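Local coordinates for glycoside hydrolase family 61 protein (Myceliophthora thermophila, PDB 5UFV), which oxidatively depolymerizes crystalline and amorphous polysaccharides at a copper site, cleaving their 1,4-glycosidic bonds to give C1-oxidised products, at residues G89-C94 against Q174-G179; T74-P79 against K130-N135; P166-E171 against P194-Q199; I204-N209 against Q215-P220; D64-T69 against V153-I158. All coordinates share one frame; numbering follows the deposited sequence.

Contact 1 (G89-C94 against Q174-G179)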
# COMPACT_ATOMS: atom_id res chain seq x y z
N GLY A 89 -5.51 20.64 0.02
CA GLY A 89 -4.69 21.71 -0.53
C GLY A 89 -3.22 21.40 -0.58
O GLY A 89 -2.76 20.51 -1.31
N ASP A 90 -2.47 22.15 0.21
CA ASP A 90 -1.03 22.02 0.33
C ASP A 90 -0.69 20.64 0.90
O ASP A 90 -1.38 20.17 1.82
CB ASP A 90 -0.58 23.11 1.30
CG ASP A 90 0.92 23.22 1.42
OD1 ASP A 90 1.64 22.66 0.57
OD2 ASP A 90 1.37 23.88 2.40
N PHE A 91 0.36 19.99 0.41
CA PHE A 91 0.86 18.77 1.07
C PHE A 91 1.13 18.97 2.56
O PHE A 91 0.94 18.07 3.35
CB PHE A 91 2.17 18.29 0.49
CG PHE A 91 2.06 17.65 -0.86
CD1 PHE A 91 1.48 16.41 -0.99
CD2 PHE A 91 2.57 18.28 -1.99
CE1 PHE A 91 1.39 15.80 -2.22
CE2 PHE A 91 2.51 17.67 -3.22
CZ PHE A 91 1.92 16.42 -3.33
N SER A 92 1.62 20.14 2.94
CA SER A 92 2.01 20.37 4.32
C SER A 92 0.85 20.31 5.30
O SER A 92 1.07 20.03 6.48
CB SER A 92 2.72 21.71 4.46
OG SER A 92 3.76 21.81 3.51
N SER A 93 -0.37 20.56 4.84
CA SER A 93 -1.52 20.55 5.77
C SER A 93 -2.34 19.28 5.61
O SER A 93 -3.40 19.13 6.21
CB SER A 93 -2.37 21.82 5.63
OG SER A 93 -2.64 22.08 4.28
N CYS A 94 -1.82 18.35 4.83
CA CYS A 94 -2.45 17.06 4.57
C CYS A 94 -1.92 16.08 5.63
O CYS A 94 -0.71 15.84 5.69
CB CYS A 94 -2.00 16.62 3.18
SG CYS A 94 -2.94 15.32 2.35
N GLN A 174 4.63 11.47 -1.82
CA GLN A 174 3.88 12.64 -2.31
C GLN A 174 3.91 12.76 -3.85
O GLN A 174 4.97 12.82 -4.47
CB GLN A 174 4.43 13.91 -1.65
CG GLN A 174 4.33 13.86 -0.14
CD GLN A 174 4.56 15.18 0.57
OE1 GLN A 174 3.97 15.42 1.61
NE2 GLN A 174 5.41 16.01 0.03
N ILE A 175 2.72 12.80 -4.45
CA ILE A 175 2.57 12.86 -5.91
C ILE A 175 1.75 14.09 -6.29
O ILE A 175 0.62 14.26 -5.81
CB ILE A 175 1.82 11.63 -6.45
CG1 ILE A 175 2.35 10.36 -5.81
CG2 ILE A 175 1.90 11.58 -7.97
CD1 ILE A 175 3.60 9.81 -6.45
N LYS A 176 2.33 14.93 -7.15
CA LYS A 176 1.59 16.02 -7.75
C LYS A 176 1.10 15.54 -9.11
O LYS A 176 1.90 15.42 -10.06
CB LYS A 176 2.44 17.29 -7.89
CG LYS A 176 1.57 18.46 -8.30
CD LYS A 176 2.32 19.77 -8.51
CE LYS A 176 3.11 20.26 -7.30
NZ LYS A 176 2.29 20.80 -6.18
N VAL A 177 -0.20 15.26 -9.19
CA VAL A 177 -0.87 14.77 -10.41
C VAL A 177 -1.26 15.91 -11.33
O VAL A 177 -2.03 16.80 -10.94
CB VAL A 177 -2.16 14.01 -10.05
CG1 VAL A 177 -2.93 13.61 -11.29
CG2 VAL A 177 -1.81 12.79 -9.22
N THR A 178 -0.72 15.89 -12.55
CA THR A 178 -0.94 16.95 -13.52
C THR A 178 -2.13 16.66 -14.44
O THR A 178 -2.88 15.72 -14.22
CB THR A 178 0.32 17.12 -14.39
OG1 THR A 178 0.61 15.88 -15.07
CG2 THR A 178 1.51 17.53 -13.52
N GLY A 179 -2.29 17.48 -15.48
CA GLY A 179 -3.34 17.27 -16.47
C GLY A 179 -4.65 17.95 -16.12
O GLY A 179 -4.69 18.88 -15.29
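Phe-91 and Gln-174 form a flat stack: the planes of the phenyl ring and the side-chain amide are 22° apart, and the two side chains run antiparallel over one another. The aliphatic start of the glutamine contributes a CH-pi contact, with Gln-174 CB 4.0 Å from the centroid of the Phe-91 ring and displaced toward its rim. Further out, Gln-174 OE1 reaches Phe-91 CB at 3.6 Å, and Gln-174 NE2 sits 3.8 Å from Phe-91 CG. Gln-174 CG stands beside the backbone N (chi1 -59°) and the chain beyond is extended, which lays the amide along the ring. Residues 174-177 end the long strand 167-177 in the mixed sheet of the AA9 beta-sandwich, while 89-94, with a 3-10 turn at 91-93, belong to a loop tied by the Cys-87 to Cys-94 disulfide. At the ring edge the contact is with backbone: Phe-91 CZ lies 3.5 Å from Ile-175 O. No hydrogen bond joins the segments; the amide bonds elsewhere, OE1 to Trp-30 NE1 and NE2 to Leu-56 O. An alanine in place of Phe-91 is likely to open a gap over the Gln-174 side chain. Lys-176 NZ passes 4.3 Å from Phe-91 CE2 and bonds to Asn-150 OD1.

Contact 2 (T74-P79 against K130-N135). With CU (copper (II) ion), chain G.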
# COMPACT_ATOMS: atom_id res chain seq x y z
N THR A 74 10.47 -10.18 3.38
CA THR A 74 10.66 -11.55 3.78
C THR A 74 9.44 -12.47 3.70
O THR A 74 9.61 -13.67 3.73
CB THR A 74 11.30 -11.64 5.18
OG1 THR A 74 10.40 -11.15 6.18
CG2 THR A 74 12.57 -10.81 5.23
N HIS A 75 8.22 -11.94 3.56
CA HIS A 75 7.02 -12.80 3.71
C HIS A 75 6.31 -13.14 2.40
O HIS A 75 6.10 -12.29 1.56
CB HIS A 75 6.02 -12.17 4.69
CG HIS A 75 6.63 -11.82 6.01
ND1 HIS A 75 7.18 -12.78 6.83
CD2 HIS A 75 6.81 -10.63 6.63
CE1 HIS A 75 7.69 -12.20 7.90
NE2 HIS A 75 7.46 -10.90 7.81
N SER A 76 5.88 -14.39 2.28
CA SER A 76 5.30 -14.90 1.06
C SER A 76 3.80 -15.07 1.09
O SER A 76 3.23 -15.48 0.10
CB SER A 76 5.96 -16.23 0.71
OG SER A 76 7.31 -15.98 0.36
N GLN A 77 3.15 -14.74 2.19
CA GLN A 77 1.69 -14.75 2.27
C GLN A 77 1.10 -13.42 2.68
O GLN A 77 1.42 -12.88 3.72
CB GLN A 77 1.23 -15.79 3.27
CG GLN A 77 1.63 -17.21 2.92
CD GLN A 77 2.99 -17.60 3.48
OE1 GLN A 77 3.41 -17.13 4.53
NE2 GLN A 77 3.67 -18.48 2.77
N GLY A 78 0.21 -12.91 1.85
CA GLY A 78 -0.68 -11.84 2.20
C GLY A 78 -0.85 -10.89 1.02
O GLY A 78 -0.12 -10.96 0.03
N PRO A 79 -1.82 -9.98 1.12
CA PRO A 79 -2.09 -9.05 0.04
C PRO A 79 -1.16 -7.82 -0.08
O PRO A 79 -0.44 -7.45 0.84
CB PRO A 79 -3.52 -8.60 0.32
CG PRO A 79 -3.63 -8.67 1.79
CD PRO A 79 -2.86 -9.91 2.16
N LYS A 130 6.50 -12.42 -4.87
CA LYS A 130 7.38 -11.92 -5.89
C LYS A 130 8.19 -10.75 -5.38
O LYS A 130 9.23 -10.44 -5.96
CB LYS A 130 6.58 -11.55 -7.14
CG LYS A 130 6.01 -12.76 -7.85
CD LYS A 130 4.89 -12.36 -8.81
CE LYS A 130 4.41 -13.56 -9.63
NZ LYS A 130 3.16 -13.24 -10.36
N LEU A 131 7.72 -10.12 -4.30
CA LEU A 131 8.48 -9.06 -3.61
C LEU A 131 9.58 -9.56 -2.69
O LEU A 131 10.34 -8.77 -2.15
CB LEU A 131 7.55 -8.12 -2.83
CG LEU A 131 6.48 -7.46 -3.69
CD1 LEU A 131 5.66 -6.47 -2.87
CD2 LEU A 131 7.07 -6.74 -4.90
N VAL A 132 9.70 -10.87 -2.52
CA VAL A 132 10.62 -11.41 -1.55
C VAL A 132 12.03 -11.46 -2.13
O VAL A 132 12.20 -11.82 -3.29
CB VAL A 132 10.20 -12.84 -1.15
CG1 VAL A 132 11.29 -13.53 -0.32
CG2 VAL A 132 8.88 -12.79 -0.40
N GLY A 133 13.03 -11.09 -1.33
CA GLY A 133 14.41 -11.43 -1.63
C GLY A 133 15.33 -10.33 -2.15
O GLY A 133 16.46 -10.61 -2.55
N GLY A 134 14.84 -9.10 -2.18
CA GLY A 134 15.73 -7.97 -2.35
C GLY A 134 15.51 -7.21 -3.63
O GLY A 134 15.52 -7.79 -4.73
N ASN A 135 15.33 -5.91 -3.47
CA ASN A 135 15.20 -4.96 -4.58
C ASN A 135 14.16 -5.40 -5.60
O ASN A 135 14.40 -5.33 -6.79
CB ASN A 135 16.57 -4.71 -5.22
CG ASN A 135 17.58 -4.25 -4.19
OD1 ASN A 135 18.60 -4.89 -3.96
ND2 ASN A 135 17.26 -3.16 -3.51
CU CU G . 8.47 -9.57 8.91
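Val-132 packs against the backbone of the loop that supplies His-75 to the histidine brace, the copper site of lytic polysaccharide monooxygenases. The side chains of the two irregular segments do not face each other: the CB of Val-132 points toward 74-79, whereas those of Thr-74 and His-75 point away from 130-135. The valine therefore touches the back of the copper loop, and its CG2 makes the close approaches. With CG1 anti to the backbone N (chi1 170°), CG2 is left 3.4 Å from His-75 O and 3.6 Å from Ser-76 OG. CG2 is a methyl, so these are van der Waals contacts, and no hydrogen bond crosses between the segments. His-75 O instead accepts from Trp-73 NE1, and the Trp-73 and His-75 rings meet edge-to-face. On the far side of the loop, the imidazole is directed at the metal, whose site also includes the 4-methyl-histidine at position 1 and Tyr-169. Thr-74 lies over one face of this ring, its OG1 3.3 Å above the plane of the His-75 ring and over the centre. The same hydroxyl makes a weak hydrogen bond to the backbone N of the modified residue at position 1. His-75 NE2 binds copper at 2.0 Å.

Contact 3 (P166-E171 against P194-Q199); sequences PQFYPE and PGYCQQ
The Phe-168 ring is met obliquely by two side chains of 194-199. Tyr-196 OH comes to 3.8 Å from Phe-168 CE2, the two side chains passing alongside and pointing opposite ways. Cys-197 SG lies 5.4 Å from the Phe-168 ring centroid, 65° off the normal, a loose sulfur-aromatic contact. That sulfur also sits over one face of the Tyr-196 ring, 3.8 Å above its plane and offset toward the rim. The tyrosine hydroxyl itself bonds to Glu-156. Together these contacts lay the loop after strand 190-191 against strand 167-177 of the mixed sheet in the AA9 sandwich. Phe-168 points to the loop, while its neighbours Gln-167 and Tyr-169 carry the copper side, where Tyr-169 is a metal-site residue and Gln-167 probably binds O2, as in related enzymes. Tyr-169 OH donates to Gln-167 OE1 at 2.6 Å, the oxygen lying in the plane of the tyrosine ring but the donor standing 49° out of the carbonyl plane. At the other end of the contact, Gln-199 NE2 approaches Pro-166 CG at 3.7 Å. A bend at chi2 (67°) turns the Gln-199 amide toward the proline, and Gln-199 OE1 accepts from Ala-41 N.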
# COMPACT_ATOMS: atom_id res chain seq x y z
N PRO A 166 -2.02 -10.66 12.10
CA PRO A 166 -1.70 -9.83 10.94
C PRO A 166 -0.60 -8.80 11.24
O PRO A 166 -0.47 -8.36 12.36
CB PRO A 166 -3.00 -9.11 10.64
CG PRO A 166 -3.63 -8.98 12.00
CD PRO A 166 -3.34 -10.29 12.66
N GLN A 167 0.15 -8.45 10.20
CA GLN A 167 1.30 -7.58 10.30
C GLN A 167 1.23 -6.67 9.11
O GLN A 167 1.42 -7.12 8.00
CB GLN A 167 2.57 -8.38 10.17
CG GLN A 167 2.91 -9.30 11.33
CD GLN A 167 4.26 -9.96 11.12
OE1 GLN A 167 4.89 -9.80 10.09
NE2 GLN A 167 4.71 -10.71 12.10
N PHE A 168 0.99 -5.38 9.35
CA PHE A 168 0.88 -4.37 8.33
C PHE A 168 2.18 -3.60 8.18
O PHE A 168 2.81 -3.26 9.16
CB PHE A 168 -0.19 -3.38 8.72
CG PHE A 168 -1.56 -4.00 8.96
CD1 PHE A 168 -1.90 -4.52 10.19
CD2 PHE A 168 -2.53 -3.96 7.96
CE1 PHE A 168 -3.17 -5.04 10.41
CE2 PHE A 168 -3.81 -4.48 8.18
CZ PHE A 168 -4.12 -5.02 9.41
N TYR A 169 2.58 -3.32 6.94
CA TYR A 169 3.81 -2.60 6.64
C TYR A 169 3.48 -1.54 5.60
O TYR A 169 3.40 -1.88 4.43
CB TYR A 169 4.86 -3.55 6.06
CG TYR A 169 5.23 -4.72 6.94
CD1 TYR A 169 4.45 -5.87 6.99
CD2 TYR A 169 6.38 -4.67 7.70
CE1 TYR A 169 4.82 -6.93 7.79
CE2 TYR A 169 6.75 -5.72 8.51
CZ TYR A 169 5.98 -6.85 8.55
OH TYR A 169 6.40 -7.86 9.37
N PRO A 170 3.24 -0.28 6.04
CA PRO A 170 2.83 0.79 5.13
C PRO A 170 3.81 1.94 5.04
O PRO A 170 4.55 2.20 5.98
CB PRO A 170 1.57 1.30 5.81
CG PRO A 170 1.92 1.22 7.27
CD PRO A 170 2.89 0.06 7.43
N GLU A 171 3.79 2.65 3.90
CA GLU A 171 4.56 3.89 3.72
C GLU A 171 3.79 4.79 2.77
O GLU A 171 3.06 4.28 1.92
CB GLU A 171 5.94 3.60 3.15
CG GLU A 171 7.02 3.21 4.15
CD GLU A 171 7.08 1.72 4.45
OE1 GLU A 171 6.81 0.89 3.56
OE2 GLU A 171 7.42 1.37 5.60
N PRO A 194 -6.41 4.53 9.85
CA PRO A 194 -7.12 3.27 10.11
C PRO A 194 -8.63 3.41 9.97
O PRO A 194 -9.14 4.53 10.03
CB PRO A 194 -6.78 2.99 11.58
CG PRO A 194 -6.44 4.32 12.16
CD PRO A 194 -5.80 5.09 11.06
N GLY A 195 -9.32 2.28 9.78
CA GLY A 195 -10.77 2.31 9.60
C GLY A 195 -11.32 1.37 8.54
O GLY A 195 -12.42 0.83 8.69
N TYR A 196 -10.57 1.16 7.46
CA TYR A 196 -11.07 0.34 6.36
C TYR A 196 -11.28 -1.14 6.69
O TYR A 196 -11.94 -1.88 5.93
CB TYR A 196 -10.15 0.49 5.14
CG TYR A 196 -8.84 -0.26 5.20
CD1 TYR A 196 -8.74 -1.56 4.73
CD2 TYR A 196 -7.69 0.34 5.71
CE1 TYR A 196 -7.55 -2.25 4.77
CE2 TYR A 196 -6.49 -0.34 5.76
CZ TYR A 196 -6.42 -1.64 5.28
OH TYR A 196 -5.23 -2.35 5.32
N CYS A 197 -10.68 -1.59 7.78
CA CYS A 197 -10.86 -2.96 8.24
C CYS A 197 -10.88 -2.95 9.74
O CYS A 197 -10.37 -2.01 10.32
CB CYS A 197 -9.73 -3.86 7.74
SG CYS A 197 -8.06 -3.44 8.31
N GLN A 198 -11.50 -3.97 10.35
CA GLN A 198 -11.43 -4.19 11.80
C GLN A 198 -10.51 -5.35 12.10
O GLN A 198 -10.37 -6.26 11.30
CB GLN A 198 -12.82 -4.52 12.39
CG GLN A 198 -13.92 -3.55 12.02
CD GLN A 198 -13.64 -2.17 12.55
OE1 GLN A 198 -13.56 -1.97 13.77
NE2 GLN A 198 -13.47 -1.20 11.65
N GLN A 199 -9.91 -5.33 13.28
CA GLN A 199 -8.98 -6.35 13.69
C GLN A 199 -9.55 -7.76 13.55
O GLN A 199 -8.84 -8.68 13.16
CB GLN A 199 -8.53 -6.12 15.14
CG GLN A 199 -7.33 -6.96 15.59
CD GLN A 199 -6.05 -6.59 14.87
OE1 GLN A 199 -5.96 -5.55 14.22
NE2 GLN A 199 -5.05 -7.44 14.99

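Contact 4 (I204-N209 against Q215-P220)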
# COMPACT_ATOMS: atom_id res chain seq x y z
N ILE A 204 -8.69 -10.57 8.10
CA ILE A 204 -7.64 -9.87 8.85
C ILE A 204 -6.99 -10.77 9.90
O ILE A 204 -5.79 -11.03 9.83
CB ILE A 204 -8.18 -8.59 9.50
CG1 ILE A 204 -8.71 -7.62 8.40
CG2 ILE A 204 -7.13 -7.95 10.39
CD1 ILE A 204 -7.66 -7.11 7.42
N SER A 205 -7.79 -11.22 10.87
CA SER A 205 -7.36 -12.18 11.89
C SER A 205 -8.15 -13.44 11.65
O SER A 205 -9.38 -13.43 11.74
CB SER A 205 -7.64 -11.68 13.31
OG SER A 205 -6.69 -10.72 13.76
N PHE A 206 -7.44 -14.52 11.31
CA PHE A 206 -8.06 -15.81 11.01
C PHE A 206 -6.97 -16.89 10.98
O PHE A 206 -5.78 -16.58 10.97
CB PHE A 206 -8.83 -15.76 9.67
CG PHE A 206 -7.95 -15.64 8.45
CD1 PHE A 206 -7.37 -14.42 8.13
CD2 PHE A 206 -7.69 -16.74 7.65
CE1 PHE A 206 -6.57 -14.31 7.01
CE2 PHE A 206 -6.88 -16.64 6.53
CZ PHE A 206 -6.32 -15.42 6.21
N ASN A 207 -7.40 -18.15 10.96
CA ASN A 207 -6.45 -19.25 11.03
C ASN A 207 -6.03 -19.70 9.64
O ASN A 207 -6.62 -20.60 9.04
CB ASN A 207 -7.02 -20.43 11.81
CG ASN A 207 -5.96 -21.46 12.15
OD1 ASN A 207 -4.81 -21.37 11.71
ND2 ASN A 207 -6.35 -22.44 12.93
N ILE A 208 -4.96 -19.09 9.16
CA ILE A 208 -4.48 -19.32 7.82
C ILE A 208 -4.05 -20.78 7.61
O ILE A 208 -4.09 -21.30 6.51
CB ILE A 208 -3.34 -18.32 7.47
CG1 ILE A 208 -3.19 -18.22 5.95
CG2 ILE A 208 -2.02 -18.68 8.19
CD1 ILE A 208 -2.29 -17.11 5.46
N ASN A 209 -3.66 -21.45 8.69
CA ASN A 209 -3.21 -22.82 8.61
C ASN A 209 -4.37 -23.80 8.65
O ASN A 209 -4.15 -24.99 8.66
CB ASN A 209 -2.22 -23.13 9.75
CG ASN A 209 -1.13 -22.07 9.87
OD1 ASN A 209 -0.98 -21.41 10.89
ND2 ASN A 209 -0.38 -21.91 8.81
N GLN A 215 -10.42 -21.77 0.50
CA GLN A 215 -9.11 -21.28 0.09
C GLN A 215 -9.28 -20.15 -0.90
O GLN A 215 -8.82 -20.21 -2.02
CB GLN A 215 -8.31 -22.44 -0.50
CG GLN A 215 -8.06 -23.55 0.52
CD GLN A 215 -7.14 -23.09 1.64
OE1 GLN A 215 -5.99 -22.75 1.39
NE2 GLN A 215 -7.65 -23.06 2.86
N GLU A 216 -9.99 -19.11 -0.47
CA GLU A 216 -10.16 -17.89 -1.25
C GLU A 216 -9.83 -16.83 -0.26
O GLU A 216 -10.03 -17.05 0.92
CB GLU A 216 -11.61 -17.70 -1.72
CG GLU A 216 -12.17 -18.82 -2.60
CD GLU A 216 -13.69 -19.08 -2.39
OE1 GLU A 216 -14.44 -18.18 -1.92
OE2 GLU A 216 -14.15 -20.22 -2.71
N TYR A 217 -9.31 -15.70 -0.72
CA TYR A 217 -9.04 -14.57 0.16
C TYR A 217 -9.72 -13.35 -0.43
O TYR A 217 -9.44 -12.97 -1.57
CB TYR A 217 -7.53 -14.33 0.28
CG TYR A 217 -7.16 -13.18 1.21
CD1 TYR A 217 -7.23 -13.34 2.57
CD2 TYR A 217 -6.78 -11.96 0.71
CE1 TYR A 217 -6.92 -12.30 3.42
CE2 TYR A 217 -6.46 -10.90 1.55
CZ TYR A 217 -6.52 -11.07 2.91
OH TYR A 217 -6.21 -10.02 3.76
N LYS A 218 -10.63 -12.76 0.32
CA LYS A 218 -11.21 -11.48 -0.06
C LYS A 218 -10.23 -10.35 0.38
O LYS A 218 -9.91 -10.19 1.57
CB LYS A 218 -12.59 -11.34 0.60
CG LYS A 218 -13.29 -10.02 0.37
CD LYS A 218 -13.70 -9.83 -1.09
CE LYS A 218 -14.23 -8.41 -1.35
NZ LYS A 218 -15.43 -8.04 -0.52
N ILE A 219 -9.75 -9.57 -0.57
CA ILE A 219 -8.85 -8.47 -0.24
C ILE A 219 -9.62 -7.37 0.53
O ILE A 219 -10.71 -6.95 0.15
CB ILE A 219 -8.15 -7.93 -1.52
CG1 ILE A 219 -7.31 -9.05 -2.16
CG2 ILE A 219 -7.20 -6.79 -1.20
CD1 ILE A 219 -6.74 -8.71 -3.52
N PRO A 220 -9.06 -6.92 1.66
CA PRO A 220 -9.77 -5.90 2.45
C PRO A 220 -9.81 -4.54 1.79
O PRO A 220 -9.08 -4.28 0.84
CB PRO A 220 -8.97 -5.82 3.74
CG PRO A 220 -7.66 -6.45 3.46
CD PRO A 220 -7.85 -7.42 2.34
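Tyr-217 meets Phe-206, and Pro-220 meets Ile-204; these two apolar pairs carry the contact between 215-220 and 204-209. At the start of the second segment, Gln-215 bonds outside the pair, its OE1 accepting from Leu-118 N. Two residues on, Tyr-217 holds CG anti to the backbone N (chi1 -178°), which carries its ring across to the other segment. Its CE1 lies 4.1 Å from Phe-206 CE1. The phenylalanine atom comes in at the tyrosine's edge, near the ring plane, and the two side chains cross at about a right angle, so this is a rim contact and not a face-to-face stack. Tyr-217 OH bonds to Asn-203 O, just before the first segment, which fixes the far end of the ring; Trp-126 packs edge-to-face with it. The next residue repeats the tie through its backbone, Lys-218 O accepting from Asn-203 ND2, and Ile-219 turns to Lys-103 and Glu-106 on strand 101-107. Pro-220 then returns to the contact, with CG 4.0 Å and CB 4.1 Å from Ile-204 CD1. Further along the first segment, 204-209 turns at Asn-207, the centre of an inverse gamma turn. Asn-207 OD1 accepts from Asn-209 N at 3.2 Å, closing an Asx turn. Neither segment has regular helix or strand and no hydrogen bond joins the two directly: they run together in the long irregular tail after strand 190-191, consistent with the C-terminal loop of AA9 enzymes.

Contact 5 (D64-T69 against V153-I158)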
# COMPACT_ATOMS: atom_id res chain seq x y z
N ASP A 64 0.26 7.39 -15.92
CA ASP A 64 1.66 7.15 -15.64
C ASP A 64 1.83 6.05 -14.60
O ASP A 64 0.94 5.79 -13.79
CB ASP A 64 2.36 8.43 -15.17
CG ASP A 64 2.70 9.40 -16.33
OD1 ASP A 64 2.86 8.94 -17.49
OD2 ASP A 64 2.83 10.62 -16.06
N THR A 65 2.99 5.42 -14.64
CA THR A 65 3.30 4.29 -13.77
C THR A 65 3.98 4.76 -12.45
O THR A 65 4.91 5.59 -12.46
CB THR A 65 4.18 3.28 -14.55
OG1 THR A 65 3.36 2.61 -15.52
CG2 THR A 65 4.78 2.23 -13.63
N ILE A 66 3.47 4.23 -11.33
CA ILE A 66 4.11 4.32 -10.01
C ILE A 66 4.72 2.98 -9.64
O ILE A 66 4.00 2.00 -9.45
CB ILE A 66 3.11 4.72 -8.92
CG1 ILE A 66 2.56 6.11 -9.21
CG2 ILE A 66 3.79 4.73 -7.56
CD1 ILE A 66 1.49 6.57 -8.26
N THR A 67 6.03 2.93 -9.53
CA THR A 67 6.74 1.74 -9.13
C THR A 67 7.41 1.99 -7.79
O THR A 67 8.17 2.93 -7.66
CB THR A 67 7.84 1.44 -10.13
OG1 THR A 67 7.27 1.23 -11.42
CG2 THR A 67 8.64 0.21 -9.70
N ALA A 68 7.14 1.12 -6.81
CA ALA A 68 7.79 1.15 -5.51
C ALA A 68 8.74 -0.04 -5.37
O ALA A 68 8.43 -1.15 -5.82
CB ALA A 68 6.74 1.09 -4.44
N THR A 69 9.88 0.19 -4.74
CA THR A 69 10.87 -0.86 -4.53
C THR A 69 11.09 -1.15 -3.05
O THR A 69 11.17 -0.25 -2.23
CB THR A 69 12.21 -0.48 -5.18
OG1 THR A 69 12.01 -0.32 -6.58
CG2 THR A 69 13.26 -1.60 -5.03
N VAL A 153 0.30 8.74 -2.00
CA VAL A 153 0.13 7.38 -2.47
C VAL A 153 0.65 6.50 -1.36
O VAL A 153 1.66 6.83 -0.79
CB VAL A 153 0.93 7.12 -3.74
CG1 VAL A 153 2.39 7.48 -3.56
CG2 VAL A 153 0.78 5.65 -4.14
N ARG A 154 -0.04 5.40 -1.05
CA ARG A 154 0.31 4.57 0.12
C ARG A 154 0.44 3.11 -0.29
O ARG A 154 -0.50 2.53 -0.86
CB ARG A 154 -0.79 4.72 1.19
CG ARG A 154 -0.73 3.74 2.35
CD ARG A 154 -1.84 4.09 3.33
NE ARG A 154 -1.84 3.19 4.47
CZ ARG A 154 -2.29 1.93 4.43
NH1 ARG A 154 -2.83 1.43 3.29
NH2 ARG A 154 -2.20 1.17 5.52
N HIS A 155 1.60 2.51 0.00
CA HIS A 155 1.82 1.10 -0.29
C HIS A 155 1.71 0.36 0.99
O HIS A 155 2.24 0.81 1.99
CB HIS A 155 3.18 0.85 -0.92
CG HIS A 155 3.29 1.39 -2.31
ND1 HIS A 155 3.47 2.73 -2.57
CD2 HIS A 155 3.14 0.78 -3.51
CE1 HIS A 155 3.47 2.92 -3.88
NE2 HIS A 155 3.27 1.76 -4.47
N GLU A 156 1.04 -0.78 0.96
CA GLU A 156 0.77 -1.53 2.15
C GLU A 156 0.85 -2.98 1.79
O GLU A 156 0.19 -3.42 0.83
CB GLU A 156 -0.62 -1.19 2.69
CG GLU A 156 -1.11 -2.02 3.88
CD GLU A 156 -2.56 -1.68 4.29
OE1 GLU A 156 -3.37 -1.25 3.43
OE2 GLU A 156 -2.90 -1.81 5.50
N LEU A 157 1.67 -3.70 2.55
CA LEU A 157 1.77 -5.14 2.50
C LEU A 157 1.29 -5.62 3.83
O LEU A 157 1.68 -5.08 4.86
CB LEU A 157 3.22 -5.59 2.36
CG LEU A 157 3.99 -5.07 1.15
CD1 LEU A 157 5.34 -5.77 1.09
CD2 LEU A 157 3.22 -5.25 -0.14
N ILE A 158 0.43 -6.65 3.80
CA ILE A 158 -0.10 -7.26 5.00
C ILE A 158 0.36 -8.70 5.02
O ILE A 158 -0.13 -9.52 4.24
CB ILE A 158 -1.61 -7.22 5.02
CG1 ILE A 158 -2.12 -5.81 4.78
CG2 ILE A 158 -2.13 -7.72 6.35
CD1 ILE A 158 -3.64 -5.74 4.73
O HOH W 1 2.76 0.49 -7.15
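His-155 reaches from strand 153-158 to Ala-68 and Ile-66 on strand 65-69, bridging the two sheets of the AA9 beta-sandwich. The strand axes pass 9.6 Å apart at a signed crossing angle of -45°, a separation that leaves side chains, not backbone bonds, to fill the interface. From CB, which points toward the other strand, CG stands beside the backbone N and anti to the carbonyl carbon (chi1 -69°), setting the imidazole beneath Ala-68. CG and ND1 both lie 4.1 Å from Ala-68 CB, and CD2 comes closer, 3.7 Å from the same methyl. CE1 keeps the methyl over it and gains Ile-66 CG2, 4.1 Å away at the ring edge. NE2, the far atom, is 3.5 Å from Ala-68 CB. The alanine methyl thus makes a CH-pi contact over the face, 16° off the ring normal and offset toward NE2. Beside this pair, Ile-66 CD1 packs on Val-153 CG2 at 4.3 Å. Arg-154 and Glu-156 point away from this interface and form an end-on, two-nitrogen salt bridge. A leucine in place of His-155 would have no ring nitrogen, and would probably leave a water held by NE2 without one partner and the Ala-68 methyl without its aromatic face. That water lies in the ring plane, 3.0 Å from His-155 NE2, and donates to Ile-66 O at 3.0 Å.

In the fold
From the N terminus, 64-69 opens contact 5, then 74-79 opens contact 2 and 89-94 opens contact 1. Residues 130-135 close contact 2, which therefore nests within contact 5, itself closed at 153-158 across the two sheets. Contact 1 closes only at 174-179, so it crosses contacts 2 and 5, and also contact 3, which opens at 166-171 on the same strand 167-177 and closes at 194-199. Contact 4 follows in series, a short loop within the tail. Contacts 1 and 2 lie on opposite sides of the chain's centre. Contact 3 meets contact 2 at the copper, where Tyr-169 neighbours His-75, and contact 4 through Gln-199 and Ser-205.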